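Local coordinates for protein type C neurotoxin (Clostridium botulinum, PDB 3PME) that probably attaches the C/D mosaic botulinum neurotoxin to nerve-cell membranes, as its receptor-binding domain, through gangliosides and perhaps phosphatidylethanolamine, at residues F43-S48 / Q191-R196; S72-I77 / W140-I145; R28-V33 / K51-L56. All blocks are in the same frame, centred on the assembly; numbering follows the deposited sequence.

Contact 1. Residues F43-S48 / Q191-R196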
loop_
_atom_site.group_PDB
_atom_site.type_symbol
_atom_site.label_atom_id
_atom_site.label_comp_id
_atom_site.label_asym_id
_atom_site.label_seq_id
_atom_site.Cartn_x
_atom_site.Cartn_y
_atom_site.Cartn_z
ATOM N N PHE A 43 1.779 -14.162 1.269
ATOM C CA PHE A 43 2.793 -15.064 0.779
ATOM C C PHE A 43 3.506 -14.423 -0.400
ATOM O O PHE A 43 2.942 -13.572 -1.097
ATOM C CB PHE A 43 2.248 -16.469 0.466
ATOM C CG PHE A 43 1.063 -16.494 -0.465
ATOM C CD1 PHE A 43 -0.232 -16.446 0.035
ATOM C CD2 PHE A 43 1.246 -16.613 -1.832
ATOM C CE1 PHE A 43 -1.328 -16.498 -0.817
ATOM C CE2 PHE A 43 0.150 -16.670 -2.695
ATOM C CZ PHE A 43 -1.132 -16.613 -2.182
ATOM N N LYS A 44 4.759 -14.803 -0.593
ATOM C CA LYS A 44 5.610 -14.184 -1.585
ATOM C C LYS A 44 5.973 -15.199 -2.653
ATOM O O LYS A 44 6.369 -16.328 -2.344
ATOM C CB LYS A 44 6.879 -13.670 -0.898
ATOM C CG LYS A 44 7.813 -12.867 -1.776
ATOM C CD LYS A 44 9.064 -12.462 -0.992
ATOM C CE LYS A 44 9.991 -11.602 -1.829
ATOM N NZ LYS A 44 11.221 -11.244 -1.067
ATOM N N LEU A 45 5.827 -14.800 -3.910
ATOM C CA LEU A 45 6.302 -15.601 -5.026
ATOM C C LEU A 45 7.509 -14.889 -5.621
ATOM O O LEU A 45 7.377 -13.807 -6.201
ATOM C CB LEU A 45 5.198 -15.781 -6.066
ATOM C CG LEU A 45 3.870 -16.300 -5.513
ATOM C CD1 LEU A 45 2.819 -16.378 -6.613
ATOM C CD2 LEU A 45 4.058 -17.662 -4.854
ATOM N N SER A 46 8.690 -15.479 -5.457
ATOM C CA SER A 46 9.928 -14.804 -5.853
ATOM C C SER A 46 10.868 -15.684 -6.662
ATOM O O SER A 46 11.912 -15.221 -7.122
ATOM C CB SER A 46 10.657 -14.251 -4.624
ATOM O OG SER A 46 10.994 -15.280 -3.705
ATOM N N SER A 47 10.498 -16.947 -6.838
ATOM C CA SER A 47 11.321 -17.888 -7.591
ATOM C C SER A 47 10.482 -18.858 -8.414
ATOM O O SER A 47 9.346 -19.175 -8.060
ATOM C CB SER A 47 12.242 -18.667 -6.651
ATOM O OG SER A 47 12.842 -19.756 -7.329
ATOM N N SER A 48 11.062 -19.334 -9.508
ATOM C CA SER A 48 10.397 -20.259 -10.419
ATOM C C SER A 48 9.857 -21.516 -9.729
ATOM O O SER A 48 8.878 -22.109 -10.183
ATOM C CB SER A 48 11.355 -20.653 -11.550
ATOM O OG SER A 48 10.701 -21.444 -12.526
ATOM N N GLN A 191 12.447 -9.679 -9.538
ATOM C CA GLN A 191 11.086 -9.936 -9.985
ATOM C C GLN A 191 10.366 -10.831 -8.980
ATOM O O GLN A 191 10.741 -11.983 -8.764
ATOM C CB GLN A 191 11.089 -10.536 -11.396
ATOM C CG GLN A 191 11.568 -9.533 -12.445
ATOM C CD GLN A 191 11.604 -10.099 -13.849
ATOM O OE1 GLN A 191 11.943 -11.263 -14.054
ATOM N NE2 GLN A 191 11.267 -9.268 -14.827
ATOM N N MET A 192 9.345 -10.271 -8.343
ATOM C CA MET A 192 8.667 -10.938 -7.243
ATOM C C MET A 192 7.306 -10.289 -7.045
ATOM O O MET A 192 7.060 -9.194 -7.527
ATOM C CB MET A 192 9.502 -10.821 -5.961
ATOM C CG MET A 192 9.626 -9.386 -5.423
ATOM S SD MET A 192 10.931 -9.187 -4.193
ATOM C CE MET A 192 12.377 -9.449 -5.213
ATOM N N LEU A 193 6.424 -10.981 -6.337
ATOM C CA LEU A 193 5.143 -10.402 -5.967
ATOM C C LEU A 193 4.654 -11.012 -4.673
ATOM O O LEU A 193 5.117 -12.080 -4.253
ATOM C CB LEU A 193 4.100 -10.621 -7.072
ATOM C CG LEU A 193 3.646 -12.055 -7.342
ATOM C CD1 LEU A 193 2.481 -12.446 -6.462
ATOM C CD2 LEU A 193 3.254 -12.208 -8.799
ATOM N N TRP A 194 3.697 -10.330 -4.056
ATOM C CA TRP A 194 3.088 -10.770 -2.812
ATOM C C TRP A 194 1.594 -10.797 -3.027
ATOM O O TRP A 194 1.053 -9.945 -3.732
ATOM C CB TRP A 194 3.374 -9.778 -1.675
ATOM C CG TRP A 194 4.809 -9.611 -1.271
ATOM C CD1 TRP A 194 5.395 -10.113 -0.149
ATOM C CD2 TRP A 194 5.825 -8.844 -1.948
ATOM N NE1 TRP A 194 6.716 -9.724 -0.088
ATOM C CE2 TRP A 194 7.005 -8.944 -1.175
ATOM C CE3 TRP A 194 5.850 -8.079 -3.119
ATOM C CZ2 TRP A 194 8.202 -8.326 -1.547
ATOM C CZ3 TRP A 194 7.043 -7.462 -3.489
ATOM C CH2 TRP A 194 8.206 -7.592 -2.698
ATOM N N ILE A 195 0.934 -11.763 -2.397
ATOM C CA ILE A 195 -0.525 -11.819 -2.359
ATOM C C ILE A 195 -0.929 -11.941 -0.897
ATOM O O ILE A 195 -0.199 -12.531 -0.096
ATOM C CB ILE A 195 -1.039 -13.029 -3.152
ATOM C CG1 ILE A 195 -0.839 -12.782 -4.651
ATOM C CG2 ILE A 195 -2.534 -13.303 -2.857
ATOM C CD1 ILE A 195 -1.035 -14.024 -5.506
ATOM N N ARG A 196 -2.070 -11.384 -0.524
ATOM C CA ARG A 196 -2.592 -11.647 0.818
ATOM C C ARG A 196 -4.104 -11.794 0.834
ATOM O O ARG A 196 -4.802 -11.283 -0.037
ATOM C CB ARG A 196 -2.151 -10.576 1.821
ATOM C CG ARG A 196 -2.974 -9.279 1.774
ATOM C CD ARG A 196 -2.434 -8.356 2.846
ATOM N NE ARG A 196 -3.335 -7.279 3.231
ATOM C CZ ARG A 196 -3.253 -6.042 2.767
ATOM N NH1 ARG A 196 -2.327 -5.721 1.865
ATOM N NH2 ARG A 196 -4.078 -5.114 3.217
#
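The concanavalin-like beta sandwich that forms the N-terminal half of this receptor-binding domain contains an antiparallel pair in which Phe-43 to Leu-45 run against Leu-193 to Ile-195. Phe-43 with Ile-195 and Leu-45 with Leu-193 are hydrogen-bonded pairs, and Lys-44 with Trp-194 is the non-hydrogen-bonded pair between them. Four backbone bonds close the strip, among them Leu-45 N to Leu-193 O at 2.8 Å.

Its two faces differ in character. On the inner one, Phe-43 holds CG between its backbone N and carbonyl carbon (chi1 54°), which swings the ring over its neighbour: Ile-195 CB sits 4.1 Å from the ring centroid, over the face, and Ile-195 CG2 touches Phe-43 CZ at 3.7 Å. Leu-45 and Leu-193 continue this apolar layer through their CD1 methyls, 3.9 Å apart, and both also pack on Ile-90. Branched and aromatic residues suit a surface buried inside a sandwich.

The other face carries Lys-44, whose fully extended chain lies alongside the Trp-194 indole. Its CG stands over the five-membered ring, 4.0 Å from the centroid, a CH-pi contact that uses the aliphatic part of a long polar residue and carries its amine on past the ring. Trp-194 also receives a cation-pi contact from Lys-76. Farther along, Lys-44 CE comes to 3.5 Å from Met-192 SD.

Contact 2. Residues S72-I77 / W140-I145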
loop_
_atom_site.group_PDB
_atom_site.type_symbol
_atom_site.label_atom_id
_atom_site.label_comp_id
_atom_site.label_asym_id
_atom_site.label_seq_id
_atom_site.Cartn_x
_atom_site.Cartn_y
_atom_site.Cartn_z
ATOM N N SER A 72 -11.423 -12.745 -4.141
ATOM C CA SER A 72 -10.820 -11.516 -3.641
ATOM C C SER A 72 -9.433 -11.779 -3.068
ATOM O O SER A 72 -9.165 -12.849 -2.546
ATOM C CB SER A 72 -11.710 -10.844 -2.597
ATOM O OG SER A 72 -11.739 -11.584 -1.386
ATOM N N PHE A 73 -8.549 -10.794 -3.187
ATOM C CA PHE A 73 -7.196 -10.896 -2.634
ATOM C C PHE A 73 -6.530 -9.557 -2.833
ATOM O O PHE A 73 -7.001 -8.751 -3.633
ATOM C CB PHE A 73 -6.375 -11.963 -3.369
ATOM C CG PHE A 73 -6.293 -11.757 -4.865
ATOM C CD1 PHE A 73 -7.279 -12.273 -5.700
ATOM C CD2 PHE A 73 -5.237 -11.063 -5.437
ATOM C CE1 PHE A 73 -7.223 -12.089 -7.071
ATOM C CE2 PHE A 73 -5.164 -10.872 -6.815
ATOM C CZ PHE A 73 -6.172 -11.387 -7.644
ATOM N N TRP A 74 -5.435 -9.311 -2.113
ATOM C CA TRP A 74 -4.605 -8.144 -2.389
ATOM C C TRP A 74 -3.357 -8.626 -3.098
ATOM O O TRP A 74 -2.900 -9.746 -2.876
ATOM C CB TRP A 74 -4.187 -7.435 -1.092
ATOM C CG TRP A 74 -5.324 -6.987 -0.250
ATOM C CD1 TRP A 74 -6.244 -7.776 0.378
ATOM C CD2 TRP A 74 -5.664 -5.636 0.074
ATOM N NE1 TRP A 74 -7.133 -7.000 1.069
ATOM C CE2 TRP A 74 -6.806 -5.680 0.895
ATOM C CE3 TRP A 74 -5.107 -4.389 -0.247
ATOM C CZ2 TRP A 74 -7.411 -4.526 1.393
ATOM C CZ3 TRP A 74 -5.704 -3.242 0.253
ATOM C CH2 TRP A 74 -6.843 -3.318 1.065
ATOM N N ILE A 75 -2.776 -7.772 -3.929
ATOM C CA ILE A 75 -1.556 -8.123 -4.633
ATOM C C ILE A 75 -0.602 -6.917 -4.653
ATOM O O ILE A 75 -1.038 -5.760 -4.612
ATOM C CB ILE A 75 -1.879 -8.639 -6.065
ATOM C CG1 ILE A 75 -0.657 -9.305 -6.716
ATOM C CG2 ILE A 75 -2.498 -7.525 -6.927
ATOM C CD1 ILE A 75 -1.024 -10.172 -7.931
ATOM N N LYS A 76 0.691 -7.220 -4.707
ATOM C CA LYS A 76 1.756 -6.219 -4.700
ATOM C C LYS A 76 2.823 -6.766 -5.640
ATOM O O LYS A 76 3.370 -7.841 -5.394
ATOM C CB LYS A 76 2.309 -6.055 -3.282
ATOM C CG LYS A 76 3.507 -5.129 -3.177
ATOM C CD LYS A 76 3.863 -4.921 -1.707
ATOM C CE LYS A 76 5.113 -4.042 -1.539
ATOM N NZ LYS A 76 6.345 -4.793 -1.906
ATOM N N ILE A 77 3.089 -6.053 -6.734
ATOM C CA ILE A 77 3.932 -6.561 -7.814
ATOM C C ILE A 77 5.188 -5.690 -7.955
ATOM O O ILE A 77 5.091 -4.488 -8.146
ATOM C CB ILE A 77 3.154 -6.635 -9.147
ATOM C CG1 ILE A 77 1.858 -7.428 -8.959
ATOM C CG2 ILE A 77 3.996 -7.295 -10.226
ATOM C CD1 ILE A 77 0.809 -7.121 -10.012
ATOM N N TRP A 140 0.437 -2.414 -2.632
ATOM C CA TRP A 140 -0.682 -3.329 -2.396
ATOM C C TRP A 140 -1.961 -2.728 -2.957
ATOM O O TRP A 140 -2.299 -1.594 -2.629
ATOM C CB TRP A 140 -0.905 -3.512 -0.907
ATOM C CG TRP A 140 0.138 -4.318 -0.184
ATOM C CD1 TRP A 140 1.166 -3.843 0.586
ATOM C CD2 TRP A 140 0.227 -5.743 -0.133
ATOM N NE1 TRP A 140 1.886 -4.893 1.112
ATOM C CE2 TRP A 140 1.321 -6.069 0.696
ATOM C CE3 TRP A 140 -0.525 -6.780 -0.698
ATOM C CZ2 TRP A 140 1.698 -7.389 0.952
ATOM C CZ3 TRP A 140 -0.160 -8.085 -0.429
ATOM C CH2 TRP A 140 0.940 -8.379 0.386
ATOM N N PHE A 141 -2.680 -3.488 -3.781
ATOM C CA PHE A 141 -4.047 -3.097 -4.132
ATOM C C PHE A 141 -4.991 -4.285 -4.012
ATOM O O PHE A 141 -4.562 -5.435 -4.102
ATOM C CB PHE A 141 -4.140 -2.390 -5.497
ATOM C CG PHE A 141 -3.681 -3.214 -6.671
ATOM C CD1 PHE A 141 -2.346 -3.235 -7.047
ATOM C CD2 PHE A 141 -4.600 -3.900 -7.468
ATOM C CE1 PHE A 141 -1.921 -3.964 -8.152
ATOM C CE2 PHE A 141 -4.192 -4.626 -8.584
ATOM C CZ PHE A 141 -2.850 -4.660 -8.933
ATOM N N PHE A 142 -6.256 -3.983 -3.750
ATOM C CA PHE A 142 -7.280 -4.998 -3.486
ATOM C C PHE A 142 -8.037 -5.343 -4.771
ATOM O O PHE A 142 -8.603 -4.467 -5.443
ATOM C CB PHE A 142 -8.238 -4.491 -2.410
ATOM C CG PHE A 142 -9.336 -5.461 -2.064
ATOM C CD1 PHE A 142 -9.031 -6.745 -1.628
ATOM C CD2 PHE A 142 -10.667 -5.077 -2.159
ATOM C CE1 PHE A 142 -10.044 -7.645 -1.300
ATOM C CE2 PHE A 142 -11.680 -5.963 -1.828
ATOM C CZ PHE A 142 -11.369 -7.248 -1.398
ATOM N N VAL A 143 -8.033 -6.626 -5.103
ATOM C CA VAL A 143 -8.694 -7.110 -6.314
ATOM C C VAL A 143 -9.934 -7.898 -5.937
ATOM O O VAL A 143 -9.932 -8.666 -4.964
ATOM C CB VAL A 143 -7.752 -8.021 -7.134
ATOM C CG1 VAL A 143 -8.476 -8.626 -8.352
ATOM C CG2 VAL A 143 -6.504 -7.247 -7.565
ATOM N N THR A 144 -11.003 -7.713 -6.702
ATOM C CA THR A 144 -12.171 -8.571 -6.541
ATOM C C THR A 144 -12.741 -8.850 -7.911
ATOM O O THR A 144 -13.000 -7.923 -8.691
ATOM C CB THR A 144 -13.272 -7.950 -5.674
ATOM O OG1 THR A 144 -12.703 -7.387 -4.487
ATOM C CG2 THR A 144 -14.285 -9.029 -5.285
ATOM N N ILE A 145 -12.905 -10.131 -8.201
ATOM C CA ILE A 145 -13.531 -10.563 -9.445
ATOM C C ILE A 145 -14.866 -11.202 -9.098
ATOM O O ILE A 145 -14.903 -12.113 -8.274
ATOM C CB ILE A 145 -12.697 -11.642 -10.157
ATOM C CG1 ILE A 145 -11.230 -11.230 -10.295
ATOM C CG2 ILE A 145 -13.313 -11.967 -11.529
ATOM C CD1 ILE A 145 -11.039 -10.060 -11.152
#
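Strands 72-77 and 141-145 run antiparallel at 140° between their directions, consistent with the twist usual between neighbouring strands, and their axes approach to 4.6 Å. They are neighbours in the concanavalin-like beta sandwich. Phe-73 with Val-143 and Ile-75 with Phe-141 are hydrogen-bonded pairs; Ser-72 with Thr-144 and Trp-74 with Phe-142 are non-hydrogen-bonded ones. The four backbone bonds include Val-143 N to Phe-73 O at 2.8 Å.

The face of Phe-73, Ile-75, Phe-141 and Val-143 is wholly apolar, and in both of its pairs an aromatic ring lies against an aliphatic branch. Val-143 CB stands over the Phe-73 ring, 4.0 Å from its centroid, while Ile-75 places CG2 over Phe-141, 3.8 Å from the centroid. A first torsion near +60° swings each ring over its partner (chi1 56° for Phe-73, and nearly the same for Phe-141). Ile-195 of the adjoining strand touches Phe-73 and Ile-75, extending the layer.

The opposite face carries Ser-72, Trp-74, Phe-142 and Thr-144. Phe-142 drops its CB almost exactly onto the centre of the Trp-74 six-membered ring, 3.6 Å above it, and its own ring meets the indole obliquely, the planes at 40°. The indoles of Trp-74 and Trp-140 bury a broad surface and still offer an N-H: Trp-74 NE1 bonds Gln-217 OE1 on helix 207-218, which covers this side, and Trp-140 NE1 bonds Asn-229. At the strand end Lys-76 crosses the Trp-140 indole, its amine in a salt bridge with Asp-409. Lys-76 CD stands over the five-membered ring of Trp-140, 3.6 Å from the centroid, a CH-pi contact that brings Lys-76 CD to 3.4 Å from Trp-140 NE1.

Contact 3. Residues R28-V33 / K51-L56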
loop_
_atom_site.group_PDB
_atom_site.type_symbol
_atom_site.label_atom_id
_atom_site.label_comp_id
_atom_site.label_asym_id
_atom_site.label_seq_id
_atom_site.Cartn_x
_atom_site.Cartn_y
_atom_site.Cartn_z
ATOM N N ARG A 28 -0.733 -27.269 -0.035
ATOM C CA ARG A 28 0.635 -27.766 -0.010
ATOM C C ARG A 28 1.592 -26.743 -0.591
ATOM O O ARG A 28 1.349 -26.192 -1.659
ATOM C CB ARG A 28 0.754 -29.077 -0.784
ATOM C CG ARG A 28 2.154 -29.667 -0.742
ATOM C CD ARG A 28 2.222 -31.026 -1.423
ATOM N NE ARG A 28 2.236 -30.922 -2.881
ATOM C CZ ARG A 28 1.192 -31.176 -3.663
ATOM N NH1 ARG A 28 0.035 -31.554 -3.135
ATOM N NH2 ARG A 28 1.302 -31.054 -4.980
ATOM N N LEU A 29 2.690 -26.498 0.115
ATOM C CA LEU A 29 3.683 -25.543 -0.352
ATOM C C LEU A 29 4.904 -26.242 -0.932
ATOM O O LEU A 29 5.527 -27.077 -0.272
ATOM C CB LEU A 29 4.094 -24.585 0.770
ATOM C CG LEU A 29 3.133 -23.424 1.050
ATOM C CD1 LEU A 29 1.870 -23.904 1.751
ATOM C CD2 LEU A 29 3.823 -22.357 1.874
ATOM N N GLU A 30 5.230 -25.900 -2.174
ATOM C CA GLU A 30 6.427 -26.408 -2.831
ATOM C C GLU A 30 7.459 -25.298 -2.941
ATOM O O GLU A 30 7.114 -24.116 -2.965
ATOM C CB GLU A 30 6.094 -26.950 -4.218
ATOM C CG GLU A 30 5.146 -28.131 -4.214
ATOM C CD GLU A 30 5.028 -28.775 -5.578
ATOM O OE1 GLU A 30 4.311 -29.794 -5.696
ATOM O OE2 GLU A 30 5.654 -28.262 -6.531
ATOM N N GLY A 31 8.731 -25.675 -3.003
ATOM C CA GLY A 31 9.790 -24.689 -3.053
ATOM C C GLY A 31 9.897 -23.949 -1.737
ATOM O O GLY A 31 9.608 -24.502 -0.677
ATOM N N ASP A 32 10.296 -22.686 -1.810
ATOM C CA ASP A 32 10.596 -21.920 -0.612
ATOM C C ASP A 32 9.693 -20.701 -0.500
ATOM O O ASP A 32 10.164 -19.564 -0.433
ATOM C CB ASP A 32 12.066 -21.496 -0.625
ATOM C CG ASP A 32 13.000 -22.647 -0.964
ATOM O OD1 ASP A 32 12.778 -23.771 -0.455
ATOM O OD2 ASP A 32 13.953 -22.427 -1.747
ATOM N N VAL A 33 8.388 -20.945 -0.474
ATOM C CA VAL A 33 7.430 -19.852 -0.351
ATOM C C VAL A 33 7.504 -19.194 1.031
ATOM O O VAL A 33 7.272 -19.841 2.061
ATOM C CB VAL A 33 5.995 -20.340 -0.634
ATOM C CG1 VAL A 33 4.997 -19.192 -0.480
ATOM C CG2 VAL A 33 5.918 -20.942 -2.020
ATOM N N LYS A 51 5.802 -22.616 -5.189
ATOM C CA LYS A 51 4.398 -22.847 -5.538
ATOM C C LYS A 51 3.541 -23.181 -4.332
ATOM O O LYS A 51 3.983 -23.862 -3.410
ATOM C CB LYS A 51 4.261 -23.995 -6.536
ATOM C CG LYS A 51 4.954 -23.787 -7.861
ATOM C CD LYS A 51 4.572 -24.898 -8.822
ATOM C CE LYS A 51 5.321 -24.769 -10.132
ATOM N NZ LYS A 51 5.129 -23.415 -10.717
ATOM N N ILE A 52 2.301 -22.709 -4.344
ATOM C CA ILE A 52 1.317 -23.182 -3.391
ATOM C C ILE A 52 0.279 -23.956 -4.186
ATOM O O ILE A 52 -0.300 -23.425 -5.126
ATOM C CB ILE A 52 0.635 -22.032 -2.654
ATOM C CG1 ILE A 52 1.671 -21.182 -1.910
ATOM C CG2 ILE A 52 -0.418 -22.579 -1.693
ATOM C CD1 ILE A 52 1.071 -19.991 -1.180
ATOM N N ILE A 53 0.069 -25.218 -3.837
ATOM C CA ILE A 53 -0.913 -26.036 -4.538
ATOM C C ILE A 53 -2.116 -26.221 -3.631
ATOM O O ILE A 53 -1.989 -26.743 -2.522
ATOM C CB ILE A 53 -0.352 -27.427 -4.881
ATOM C CG1 ILE A 53 1.024 -27.321 -5.550
ATOM C CG2 ILE A 53 -1.356 -28.223 -5.717
ATOM C CD1 ILE A 53 1.095 -26.332 -6.664
ATOM N N VAL A 54 -3.281 -25.774 -4.085
ATOM C CA VAL A 54 -4.500 -25.917 -3.298
ATOM C C VAL A 54 -5.437 -26.909 -3.973
ATOM O O VAL A 54 -5.787 -26.735 -5.130
ATOM C CB VAL A 54 -5.222 -24.565 -3.125
ATOM C CG1 VAL A 54 -6.488 -24.727 -2.289
ATOM C CG2 VAL A 54 -4.283 -23.532 -2.490
ATOM N N ASN A 55 -5.814 -27.963 -3.256
ATOM C CA ASN A 55 -6.825 -28.892 -3.756
ATOM C C ASN A 55 -8.091 -28.789 -2.925
ATOM O O ASN A 55 -8.106 -29.173 -1.755
ATOM C CB ASN A 55 -6.301 -30.328 -3.716
ATOM C CG ASN A 55 -5.263 -30.593 -4.777
ATOM O OD1 ASN A 55 -5.586 -30.692 -5.958
ATOM N ND2 ASN A 55 -4.009 -30.718 -4.365
ATOM N N LEU A 56 -9.143 -28.247 -3.525
ATOM C CA LEU A 56 -10.435 -28.148 -2.870
ATOM C C LEU A 56 -11.086 -29.517 -2.811
ATOM O O LEU A 56 -10.811 -30.379 -3.644
ATOM C CB LEU A 56 -11.358 -27.212 -3.653
ATOM C CG LEU A 56 -11.204 -25.694 -3.510
ATOM C CD1 LEU A 56 -9.764 -25.260 -3.680
ATOM C CD2 LEU A 56 -12.116 -25.004 -4.536
#
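Ile-52, buried between Leu-29 and Val-33, is the tightly packed centre of a short antiparallel pair, strand 28-30 against strand 51-55, in the N-terminal beta-sandwich domain. Beyond the first strand's end, Val-33 turns back and crosses Ile-52 at about a right angle, Val-33 CG1 against Ile-52 CD1. Leu-29 lies alongside, its CG 4.0 Å from Ile-52 CG1, and stays partly open to solvent. Compact branched side chains suit this close fit.

Backbone bonds tie the pair firmly. Arg-28 and Ile-53 exchange two nearly straight ones, Arg-28 N to Ile-53 O at 2.8 Å and Ile-53 N to Arg-28 O at 2.7 Å. Glu-30 and Lys-51 exchange another two, but Lys-51 N stands 49° out of the carbonyl plane of Glu-30, where the first strand is about to turn at Gly-31. The positive phi there (69°) is one that glycine adopts readily.

The other face has a buried base at Ile-53, and its solvent side is formed by exposed Arg-28 and partly exposed Glu-30, whose long polar chains suit such a border. Arg-28 bends at its third torsion (chi3 77°), bringing the guanidinium back over Ile-53, whose CB lies 3.9 Å above the guanidinium plane. At the edge of that group and in its plane, Glu-30 OE1 accepts a weak bond from Arg-28 NH2 at 3.3 Å, part of a salt bridge along the same strand. The side chains of Glu-30 and Lys-51 meet only at their CB atoms, 4.2 Å apart; the lysine amine pairs with Asp-184 instead.

Strand 51-55 is the middle member of a three-stranded sheet, between strands 26-30 and 178-181. Ile-53 reaches Val-180 of the latter, and Ile-52 packs on Phe-181.

Contacts 1 and 2 are buried and belong to one sheet of the sandwich: strands 193-201 and 68-77 are neighbours, and Trp-194 N probably bonds Lys-76 O, 2.8 Å away. Contact 2 is nested along the chain within the loop that contact 1 closes, and its aromatic side also meets Arg-196. Contact 3 lies farther out, in a separate three-stranded sheet, yet Phe-43 CD2 reaches Ile-52 CD1 at 3.4 Å, joining it to contact 1. No atoms of contacts 2 and 3 touch. The chemistry follows position: rings with aliphatic branches dominate the two buried pairs, whereas contact 3 has a weak ion pair within one strand on its more accessible side.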